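PDB 2ZKI: 199aa long hypothetical Trp repressor binding protein from Sulfolobus tokodaii, which probably binds FMN as a WrbA-like flavoprotein of the NADPH-dependent FMN reductase family, though its own activity is not established. Local coordinates for residues Phe113-Glu124 with Tyr161-Lys169; Gly147-Gly158 with Asp173-Phe182. All blocks are in the same frame, centred on the assembly; numbering follows the deposited sequence.

Interaction 1 (Phe113-Glu124 with Tyr161-Lys169); sequences FTEASTVHGGHE and YGATHLGSK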
loop_
_atom_site.group_PDB
_atom_site.type_symbol
_atom_site.label_atom_id
_atom_site.label_comp_id
_atom_site.label_asym_id
_atom_site.label_seq_id
_atom_site.Cartn_x
_atom_site.Cartn_y
_atom_site.Cartn_z
ATOM N N PHE A 113 -1.187 5.407 -14.430
ATOM C CA PHE A 113 -0.851 4.338 -15.365
ATOM C C PHE A 113 0.624 3.948 -15.263
ATOM O O PHE A 113 1.470 4.759 -14.882
ATOM C CB PHE A 113 -1.239 4.714 -16.801
ATOM C CG PHE A 113 -0.516 5.919 -17.351
ATOM C CD1 PHE A 113 -0.928 7.210 -17.025
ATOM C CD2 PHE A 113 0.550 5.761 -18.235
ATOM C CE1 PHE A 113 -0.274 8.321 -17.552
ATOM C CE2 PHE A 113 1.210 6.867 -18.765
ATOM C CZ PHE A 113 0.798 8.149 -18.424
ATOM N N THR A 114 0.920 2.696 -15.596
ATOM C CA THR A 114 2.263 2.153 -15.422
ATOM C C THR A 114 2.580 1.069 -16.458
ATOM O O THR A 114 1.779 0.806 -17.357
ATOM C CB THR A 114 2.482 1.644 -13.963
ATOM O OG1 THR A 114 3.871 1.370 -13.749
ATOM C CG2 THR A 114 1.659 0.391 -13.664
ATOM N N GLU A 115 3.756 0.460 -16.329
ATOM C CA GLU A 115 4.234 -0.559 -17.257
ATOM C C GLU A 115 5.229 -1.455 -16.532
ATOM O O GLU A 115 6.037 -0.975 -15.737
ATOM C CB GLU A 115 4.886 0.107 -18.480
ATOM C CG GLU A 115 5.514 -0.842 -19.508
ATOM C CD GLU A 115 6.989 -1.143 -19.233
ATOM O OE1 GLU A 115 7.726 -0.214 -18.827
ATOM O OE2 GLU A 115 7.411 -2.307 -19.428
ATOM N N ALA A 116 5.158 -2.755 -16.803
ATOM C CA ALA A 116 6.093 -3.726 -16.239
ATOM C C ALA A 116 6.427 -4.818 -17.252
ATOM O O ALA A 116 5.588 -5.194 -18.076
ATOM C CB ALA A 116 5.528 -4.336 -14.965
ATOM N N SER A 117 7.655 -5.322 -17.181
ATOM C CA SER A 117 8.122 -6.362 -18.096
ATOM C C SER A 117 7.526 -7.744 -17.784
ATOM O O SER A 117 7.130 -8.468 -18.699
ATOM C CB SER A 117 9.652 -6.411 -18.122
ATOM O OG SER A 117 10.181 -6.509 -16.811
ATOM N N THR A 118 7.462 -8.095 -16.499
ATOM C CA THR A 118 6.896 -9.381 -16.061
ATOM C C THR A 118 5.407 -9.270 -15.720
ATOM O O THR A 118 4.920 -8.189 -15.384
ATOM C CB THR A 118 7.652 -9.959 -14.844
ATOM O OG1 THR A 118 7.614 -9.018 -13.765
ATOM C CG2 THR A 118 9.099 -10.263 -15.198
ATOM N N VAL A 119 4.703 -10.401 -15.788
ATOM C CA VAL A 119 3.237 -10.453 -15.650
ATOM C C VAL A 119 2.690 -9.874 -14.330
ATOM O O VAL A 119 1.639 -9.230 -14.324
ATOM C CB VAL A 119 2.675 -11.885 -15.953
ATOM C CG1 VAL A 119 3.087 -12.889 -14.881
ATOM C CG2 VAL A 119 1.160 -11.864 -16.137
ATOM N N HIS A 120 3.401 -10.092 -13.228
ATOM C CA HIS A 120 3.023 -9.493 -11.944
ATOM C C HIS A 120 4.211 -8.790 -11.288
ATOM O O HIS A 120 4.469 -8.963 -10.092
ATOM C CB HIS A 120 2.410 -10.535 -10.999
ATOM C CG HIS A 120 1.386 -11.415 -11.648
ATOM N ND1 HIS A 120 0.223 -10.925 -12.201
ATOM C CD2 HIS A 120 1.352 -12.757 -11.826
ATOM C CE1 HIS A 120 -0.480 -11.926 -12.699
ATOM N NE2 HIS A 120 0.181 -13.048 -12.484
ATOM N N GLY A 121 4.923 -7.990 -12.081
ATOM C CA GLY A 121 6.114 -7.288 -11.615
ATOM C C GLY A 121 5.934 -5.797 -11.395
ATOM O O GLY A 121 6.874 -5.015 -11.593
ATOM N N GLY A 122 4.731 -5.400 -10.985
ATOM C CA GLY A 122 4.462 -4.011 -10.624
ATOM C C GLY A 122 3.380 -3.336 -11.439
ATOM O O GLY A 122 3.390 -2.113 -11.590
ATOM N N HIS A 123 2.441 -4.126 -11.957
ATOM C CA HIS A 123 1.338 -3.597 -12.763
ATOM C C HIS A 123 0.269 -2.900 -11.930
ATOM O O HIS A 123 -0.472 -2.060 -12.439
ATOM C CB HIS A 123 0.697 -4.707 -13.595
ATOM C CG HIS A 123 1.474 -5.068 -14.819
ATOM N ND1 HIS A 123 2.244 -6.206 -14.903
ATOM C CD2 HIS A 123 1.607 -4.433 -16.008
ATOM C CE1 HIS A 123 2.815 -6.262 -16.094
ATOM N NE2 HIS A 123 2.446 -5.195 -16.782
ATOM N N GLU A 124 0.194 -3.249 -10.650
ATOM C CA GLU A 124 -0.878 -2.758 -9.788
ATOM C C GLU A 124 -0.397 -2.089 -8.498
ATOM O O GLU A 124 -1.060 -1.180 -7.994
ATOM C CB GLU A 124 -1.888 -3.877 -9.494
ATOM C CG GLU A 124 -1.288 -5.116 -8.851
ATOM C CD GLU A 124 -2.169 -6.345 -8.963
ATOM O OE1 GLU A 124 -2.556 -6.717 -10.089
ATOM O OE2 GLU A 124 -2.454 -6.955 -7.916
ATOM N N TYR A 161 -6.765 -0.886 -11.559
ATOM C CA TYR A 161 -5.919 0.147 -10.970
ATOM C C TYR A 161 -5.505 1.201 -11.995
ATOM O O TYR A 161 -5.384 2.380 -11.662
ATOM C CB TYR A 161 -4.691 -0.488 -10.310
ATOM C CG TYR A 161 -5.035 -1.407 -9.158
ATOM C CD1 TYR A 161 -5.269 -2.766 -9.368
ATOM C CD2 TYR A 161 -5.137 -0.915 -7.857
ATOM C CE1 TYR A 161 -5.589 -3.613 -8.311
ATOM C CE2 TYR A 161 -5.459 -1.752 -6.793
ATOM C CZ TYR A 161 -5.682 -3.100 -7.026
ATOM O OH TYR A 161 -5.997 -3.933 -5.977
ATOM N N GLY A 162 -5.299 0.769 -13.238
ATOM C CA GLY A 162 -4.952 1.671 -14.333
ATOM C C GLY A 162 -4.505 0.947 -15.588
ATOM O O GLY A 162 -4.355 -0.279 -15.591
ATOM N N ALA A 163 -4.298 1.712 -16.657
ATOM C CA ALA A 163 -3.798 1.173 -17.920
ATOM C C ALA A 163 -2.327 0.784 -17.802
ATOM O O ALA A 163 -1.521 1.526 -17.234
ATOM C CB ALA A 163 -3.990 2.183 -19.039
ATOM N N THR A 164 -1.984 -0.387 -18.330
ATOM C CA THR A 164 -0.604 -0.867 -18.297
ATOM C C THR A 164 -0.194 -1.500 -19.620
ATOM O O THR A 164 -1.029 -1.727 -20.497
ATOM C CB THR A 164 -0.365 -1.901 -17.164
ATOM O OG1 THR A 164 -1.137 -3.083 -17.412
ATOM C CG2 THR A 164 -0.726 -1.331 -15.790
ATOM N N HIS A 165 1.103 -1.767 -19.753
ATOM C CA HIS A 165 1.635 -2.564 -20.850
ATOM C C HIS A 165 2.464 -3.713 -20.289
ATOM O O HIS A 165 3.215 -3.531 -19.326
ATOM C CB HIS A 165 2.483 -1.710 -21.795
ATOM C CG HIS A 165 3.242 -2.507 -22.811
ATOM N ND1 HIS A 165 2.638 -3.087 -23.905
ATOM C CD2 HIS A 165 4.554 -2.836 -22.888
ATOM C CE1 HIS A 165 3.545 -3.732 -24.617
ATOM N NE2 HIS A 165 4.717 -3.593 -24.022
ATOM N N LEU A 166 2.312 -4.891 -20.891
ATOM C CA LEU A 166 3.066 -6.078 -20.491
ATOM C C LEU A 166 4.207 -6.359 -21.465
ATOM O O LEU A 166 4.012 -6.361 -22.681
ATOM C CB LEU A 166 2.145 -7.301 -20.369
ATOM C CG LEU A 166 2.790 -8.672 -20.123
ATOM C CD1 LEU A 166 3.466 -8.733 -18.769
ATOM C CD2 LEU A 166 1.774 -9.795 -20.258
ATOM N N GLY A 167 5.395 -6.591 -20.915
ATOM C CA GLY A 167 6.580 -6.906 -21.710
ATOM C C GLY A 167 7.524 -5.731 -21.892
ATOM O O GLY A 167 7.192 -4.591 -21.541
ATOM N N SER A 168 8.704 -6.019 -22.444
ATOM C CA SER A 168 9.718 -4.997 -22.719
ATOM C C SER A 168 9.587 -4.402 -24.129
ATOM O O SER A 168 10.376 -3.537 -24.523
ATOM C CB SER A 168 11.131 -5.551 -22.483
ATOM O OG SER A 168 11.335 -6.765 -23.186
ATOM N N LYS A 169 8.581 -4.867 -24.872
ATOM C CA LYS A 169 8.250 -4.323 -26.193
ATOM C C LYS A 169 7.782 -2.873 -26.083
ATOM O O LYS A 169 7.402 -2.415 -25.002
ATOM C CB LYS A 169 7.162 -5.170 -26.871
ATOM C CG LYS A 169 7.585 -6.600 -27.206
ATOM C CD LYS A 169 6.379 -7.479 -27.535
ATOM C CE LYS A 169 6.761 -8.959 -27.592
ATOM N NZ LYS A 169 7.153 -9.510 -26.255
HETATM O O HOH W 1 -3.260 -2.150 -13.408
#

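Interaction 2 (Gly147-Gly158 with Asp173-Phe182); sequences GIPELFQTTTGG and DEMERKIARF. With SO4 (sulfate ion), chain L; SO4 (sulfate ion), chain K; SO4 (sulfate ion), chain M.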
loop_
_atom_site.group_PDB
_atom_site.type_symbol
_atom_site.label_atom_id
_atom_site.label_comp_id
_atom_site.label_asym_id
_atom_site.label_seq_id
_atom_site.Cartn_x
_atom_site.Cartn_y
_atom_site.Cartn_z
ATOM N N GLY A 147 -14.957 -0.700 -16.430
ATOM C CA GLY A 147 -15.921 0.059 -17.228
ATOM C C GLY A 147 -16.195 -0.562 -18.585
ATOM O O GLY A 147 -17.349 -0.791 -18.945
ATOM N N ILE A 148 -15.131 -0.833 -19.335
ATOM C CA ILE A 148 -15.251 -1.481 -20.643
ATOM C C ILE A 148 -15.003 -2.998 -20.565
ATOM O O ILE A 148 -14.225 -3.456 -19.720
ATOM C CB ILE A 148 -14.344 -0.814 -21.721
ATOM C CG1 ILE A 148 -12.879 -0.758 -21.263
ATOM C CG2 ILE A 148 -14.883 0.570 -22.078
ATOM C CD1 ILE A 148 -11.880 -0.548 -22.390
ATOM N N PRO A 149 -15.664 -3.781 -21.442
ATOM C CA PRO A 149 -15.533 -5.242 -21.421
ATOM C C PRO A 149 -14.109 -5.756 -21.678
ATOM O O PRO A 149 -13.805 -6.904 -21.342
ATOM C CB PRO A 149 -16.474 -5.695 -22.544
ATOM C CG PRO A 149 -16.620 -4.504 -23.431
ATOM C CD PRO A 149 -16.586 -3.336 -22.503
ATOM N N GLU A 150 -13.255 -4.913 -22.262
ATOM C CA GLU A 150 -11.855 -5.264 -22.532
ATOM C C GLU A 150 -11.030 -5.455 -21.254
ATOM O O GLU A 150 -10.017 -6.160 -21.266
ATOM C CB GLU A 150 -11.195 -4.208 -23.428
ATOM C CG GLU A 150 -11.511 -4.339 -24.922
ATOM C CD GLU A 150 -12.934 -3.920 -25.300
ATOM O OE1 GLU A 150 -13.372 -4.266 -26.420
ATOM O OE2 GLU A 150 -13.617 -3.250 -24.489
ATOM N N LEU A 151 -11.470 -4.827 -20.162
ATOM C CA LEU A 151 -10.789 -4.924 -18.867
ATOM C C LEU A 151 -10.964 -6.293 -18.208
ATOM O O LEU A 151 -10.108 -6.730 -17.432
ATOM C CB LEU A 151 -11.243 -3.802 -17.927
ATOM C CG LEU A 151 -10.578 -2.438 -18.146
ATOM C CD1 LEU A 151 -11.431 -1.315 -17.579
ATOM C CD2 LEU A 151 -9.176 -2.401 -17.552
ATOM N N PHE A 152 -12.076 -6.958 -18.520
ATOM C CA PHE A 152 -12.276 -8.353 -18.144
ATOM C C PHE A 152 -11.436 -9.261 -19.046
ATOM O O PHE A 152 -10.833 -10.228 -18.579
ATOM C CB PHE A 152 -13.750 -8.747 -18.280
ATOM C CG PHE A 152 -14.681 -8.019 -17.343
ATOM C CD1 PHE A 152 -14.828 -8.431 -16.019
ATOM C CD2 PHE A 152 -15.444 -6.942 -17.798
ATOM C CE1 PHE A 152 -15.704 -7.769 -15.154
ATOM C CE2 PHE A 152 -16.326 -6.273 -16.940
ATOM C CZ PHE A 152 -16.455 -6.691 -15.617
ATOM N N GLN A 153 -11.398 -8.924 -20.336
ATOM C CA GLN A 153 -10.834 -9.786 -21.378
ATOM C C GLN A 153 -9.310 -9.822 -21.440
ATOM O O GLN A 153 -8.726 -10.870 -21.732
ATOM C CB GLN A 153 -11.374 -9.377 -22.751
ATOM C CG GLN A 153 -12.856 -9.651 -22.956
ATOM C CD GLN A 153 -13.405 -9.041 -24.239
ATOM O OE1 GLN A 153 -12.702 -8.327 -24.960
ATOM N NE2 GLN A 153 -14.672 -9.319 -24.527
ATOM N N THR A 154 -8.673 -8.679 -21.182
ATOM C CA THR A 154 -7.224 -8.533 -21.370
ATOM C C THR A 154 -6.409 -9.608 -20.654
ATOM O O THR A 154 -6.674 -9.941 -19.497
ATOM C CB THR A 154 -6.715 -7.111 -20.988
ATOM O OG1 THR A 154 -5.299 -7.033 -21.200
ATOM C CG2 THR A 154 -7.026 -6.776 -19.531
ATOM N N THR A 155 -5.435 -10.161 -21.373
ATOM C CA THR A 155 -4.510 -11.148 -20.821
ATOM C C THR A 155 -3.096 -10.574 -20.794
ATOM O O THR A 155 -2.166 -11.206 -20.284
ATOM C CB THR A 155 -4.513 -12.466 -21.632
ATOM O OG1 THR A 155 -4.066 -12.213 -22.969
ATOM C CG2 THR A 155 -5.909 -13.083 -21.669
ATOM N N THR A 156 -2.947 -9.372 -21.347
ATOM C CA THR A 156 -1.650 -8.711 -21.434
ATOM C C THR A 156 -1.528 -7.579 -20.410
ATOM O O THR A 156 -1.164 -7.825 -19.262
ATOM C CB THR A 156 -1.358 -8.203 -22.865
ATOM O OG1 THR A 156 -2.526 -7.560 -23.392
ATOM C CG2 THR A 156 -0.972 -9.364 -23.775
ATOM N N GLY A 157 -1.833 -6.352 -20.827
ATOM C CA GLY A 157 -1.752 -5.186 -19.952
ATOM C C GLY A 157 -3.115 -4.592 -19.657
ATOM O O GLY A 157 -4.074 -4.820 -20.397
ATOM N N GLY A 158 -3.200 -3.830 -18.571
ATOM C CA GLY A 158 -4.446 -3.187 -18.171
ATOM C C GLY A 158 -5.118 -3.870 -16.998
ATOM O O GLY A 158 -4.984 -5.081 -16.810
ATOM N N ASP A 173 -0.586 -3.612 -27.822
ATOM C CA ASP A 173 -1.601 -4.411 -28.521
ATOM C C ASP A 173 -2.985 -3.752 -28.464
ATOM O O ASP A 173 -3.180 -2.770 -27.745
ATOM C CB ASP A 173 -1.640 -5.854 -27.997
ATOM C CG ASP A 173 -1.898 -5.937 -26.503
ATOM O OD1 ASP A 173 -0.955 -6.286 -25.765
ATOM O OD2 ASP A 173 -3.037 -5.669 -26.064
ATOM N N GLU A 174 -3.933 -4.298 -29.224
ATOM C CA GLU A 174 -5.276 -3.718 -29.359
ATOM C C GLU A 174 -5.986 -3.506 -28.020
ATOM O O GLU A 174 -6.557 -2.440 -27.780
ATOM C CB GLU A 174 -6.142 -4.580 -30.285
ATOM C CG GLU A 174 -7.472 -3.940 -30.682
ATOM C CD GLU A 174 -8.506 -4.954 -31.144
ATOM O OE1 GLU A 174 -9.357 -4.594 -31.984
ATOM O OE2 GLU A 174 -8.474 -6.111 -30.667
ATOM N N MET A 175 -5.944 -4.524 -27.161
ATOM C CA MET A 175 -6.569 -4.477 -25.838
ATOM C C MET A 175 -6.077 -3.292 -25.012
ATOM O O MET A 175 -6.868 -2.600 -24.373
ATOM C CB MET A 175 -6.298 -5.779 -25.075
ATOM C CG MET A 175 -7.039 -6.995 -25.608
ATOM S SD MET A 175 -8.751 -7.045 -25.052
ATOM C CE MET A 175 -9.438 -8.222 -26.216
ATOM N N GLU A 176 -4.768 -3.063 -25.048
ATOM C CA GLU A 176 -4.118 -2.041 -24.235
ATOM C C GLU A 176 -4.464 -0.617 -24.672
ATOM O O GLU A 176 -4.674 0.256 -23.826
ATOM C CB GLU A 176 -2.602 -2.254 -24.231
ATOM C CG GLU A 176 -2.170 -3.563 -23.572
ATOM C CD GLU A 176 -0.688 -3.851 -23.719
ATOM O OE1 GLU A 176 -0.055 -3.318 -24.653
ATOM O OE2 GLU A 176 -0.153 -4.625 -22.900
ATOM N N ARG A 177 -4.532 -0.394 -25.985
ATOM C CA ARG A 177 -4.894 0.916 -26.540
ATOM C C ARG A 177 -6.338 1.285 -26.206
ATOM O O ARG A 177 -6.637 2.447 -25.915
ATOM C CB ARG A 177 -4.702 0.947 -28.059
ATOM C CG ARG A 177 -3.314 0.567 -28.552
ATOM C CD ARG A 177 -3.185 0.855 -30.038
ATOM N NE ARG A 177 -2.553 -0.255 -30.745
ATOM C CZ ARG A 177 -3.213 -1.172 -31.452
ATOM N NH1 ARG A 177 -4.536 -1.114 -31.559
ATOM N NH2 ARG A 177 -2.548 -2.148 -32.057
ATOM N N LYS A 178 -7.223 0.289 -26.262
ATOM C CA LYS A 178 -8.633 0.451 -25.910
ATOM C C LYS A 178 -8.778 0.846 -24.445
ATOM O O LYS A 178 -9.608 1.693 -24.103
ATOM C CB LYS A 178 -9.402 -0.849 -26.163
ATOM C CG LYS A 178 -9.699 -1.168 -27.625
ATOM C CD LYS A 178 -11.084 -0.673 -28.037
ATOM C CE LYS A 178 -11.693 -1.538 -29.147
ATOM N NZ LYS A 178 -10.890 -1.538 -30.408
ATOM N N ILE A 179 -7.963 0.226 -23.592
ATOM C CA ILE A 179 -7.985 0.470 -22.150
ATOM C C ILE A 179 -7.368 1.826 -21.793
ATOM O O ILE A 179 -7.860 2.520 -20.899
ATOM C CB ILE A 179 -7.299 -0.685 -21.373
ATOM C CG1 ILE A 179 -8.157 -1.954 -21.451
ATOM C CG2 ILE A 179 -7.050 -0.302 -19.912
ATOM C CD1 ILE A 179 -7.416 -3.232 -21.112
ATOM N N ALA A 180 -6.301 2.197 -22.498
ATOM C CA ALA A 180 -5.635 3.483 -22.280
ATOM C C ALA A 180 -6.522 4.652 -22.706
ATOM O O ALA A 180 -6.660 5.634 -21.970
ATOM C CB ALA A 180 -4.300 3.524 -23.003
ATOM N N ARG A 181 -7.133 4.535 -23.886
ATOM C CA ARG A 181 -8.078 5.541 -24.377
ATOM C C ARG A 181 -9.268 5.696 -23.434
ATOM O O ARG A 181 -9.779 6.804 -23.248
ATOM C CB ARG A 181 -8.548 5.210 -25.800
ATOM C CG ARG A 181 -7.569 5.662 -26.874
ATOM C CD ARG A 181 -8.111 5.498 -28.285
ATOM N NE ARG A 181 -7.715 4.226 -28.880
ATOM C CZ ARG A 181 -8.541 3.212 -29.117
ATOM N NH1 ARG A 181 -8.075 2.097 -29.660
ATOM N NH2 ARG A 181 -9.831 3.308 -28.821
ATOM N N PHE A 182 -9.690 4.585 -22.832
ATOM C CA PHE A 182 -10.778 4.599 -21.861
ATOM C C PHE A 182 -10.404 5.368 -20.594
ATOM O O PHE A 182 -11.235 6.086 -20.035
ATOM C CB PHE A 182 -11.240 3.176 -21.524
ATOM C CG PHE A 182 -12.287 3.118 -20.445
ATOM C CD1 PHE A 182 -13.546 3.677 -20.646
ATOM C CD2 PHE A 182 -12.011 2.514 -19.219
ATOM C CE1 PHE A 182 -14.516 3.635 -19.649
ATOM C CE2 PHE A 182 -12.974 2.464 -18.215
ATOM C CZ PHE A 182 -14.230 3.026 -18.432
HETATM S S SO4 L . -2.632 -5.825 -32.224
HETATM O O1 SO4 L . -3.713 -5.158 -32.944
HETATM O O2 SO4 L . -2.067 -6.877 -33.065
HETATM O O3 SO4 L . -1.590 -4.855 -31.911
HETATM O O4 SO4 L . -3.152 -6.408 -30.989
HETATM S S SO4 K . -7.171 0.752 -32.324
HETATM O O1 SO4 K . -8.006 1.644 -33.123
HETATM O O2 SO4 K . -6.523 -0.210 -33.208
HETATM O O3 SO4 K . -6.151 1.529 -31.623
HETATM O O4 SO4 K . -8.005 0.042 -31.358
HETATM S S SO4 M . -12.864 2.536 -29.705
HETATM O O1 SO4 M . -11.645 2.039 -30.336
HETATM O O2 SO4 M . -13.511 1.447 -28.978
HETATM O O3 SO4 M . -12.534 3.619 -28.783
HETATM O O4 SO4 M . -13.769 3.034 -30.738
#

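Interaction 1 (Phe113-Glu124 with Tyr161-Lys169)
The ring of His123 turns its edge to the backbone of 161-169. From CB, chi1 of -79° sets CG beside the residue's own backbone N, which carries the ring across to Thr164 and His165. CD2 then meets Thr164 OG1 at 3.4 Å; that hydroxyl probably bonds Gly158 N as well. CE1 lies 3.7 Å from Leu166 CD1, and ND1 makes a weak bond back to Val119 O. At the tip, His123 NE2 donates to His165 O (3.1 Å). The carbonyl lies near the ring plane, but NE2 stands well above the carbonyl plane. His165 O is thus gripped twice, because Ala116 N also donates to His165 O, at 3.3 Å. Ala116 CB covers one ring face. A leucine at His123 would probably leave His165 O without its second donor and set the 119-123 turn less firmly against 161-169. Thr114 N donates to Ala163 O (3.2 Å) and Gly167 N to Ala116 O. Beside them, Thr114 CG2 and Thr164 CG2 run alongside each other, 3.6 Å apart. A water joins His123 O to Gly162 O, and Tyr161 offers a face to Glu124 O. The 161-169 loop so borders the C-terminal end of parallel strand 109-115, the side of the sheet where flavodoxin-like proteins bind FMN, and probably where this one does.

Interaction 2 (Gly147-Gly158 with Asp173-Phe182)
Asp173 opens helix 174-195 and takes Thr156 OG1 on the syn side of its carboxylate, OG1 to OD1 being 3.1 Å. Its OD2 accepts from Glu176 N while Glu176 OE1 accepts from Asp173 N, a capping box. Glu174 N donates to a sulfate ion at this helix start. Met175 bends at chi2 (-80°), which brings SD to Glu150 CG at 3.9 Å and CE to Gln153 OE1 at 3.5 Å. Glu176 packs against Gly157, and its carboxylate also receives His165 ND1 and Leu166 N. Arg177, Lys178 and Arg181 gather round three sulfates, probably from the crystallisation liquor, while the backbone O of Lys178 touches Ile148 CD1. Ile179 inserts between Leu151, whose CD2 is 3.8 Å from Ile179 CG2, and Thr154, whose CG2 is 3.9 Å from Ile179 CD1. Phe182 closes the row: Ile148 CG2 sits over one ring face, 4.0 Å from the centroid, a CH-pi contact, while Gly147 CA lies by CZ. One side of the start of helix 174-195 is thus covered by short helix 150-153 and its flanking loops, while Ala180 points away from them onto helix 16-31, to which Arg181 is tied by a salt bridge with Glu23.

How the interactions relate
The segments alternate along the chain: 113-124, 147-158, 161-169, then 173-182, so the two interactions interlock, with centres about 12 Å apart. Interaction 1 lies at the C-terminal end of strand 109-115 in the parallel sheet, whereas interaction 2 lies further out, where helix 150-153 meets helix 174-195. They touch directly, Leu166 of interaction 1 packing its CB on the backbone O of Thr156 in interaction 2. Loop 161-169 is therefore held between the strand end and the start of the last helix. Both contacts also touch the second subunit, consistent with this region, at the C-terminal end of the sheet where flavodoxin-like proteins bind FMN, lying beside a subunit interface of the four-chain assembly.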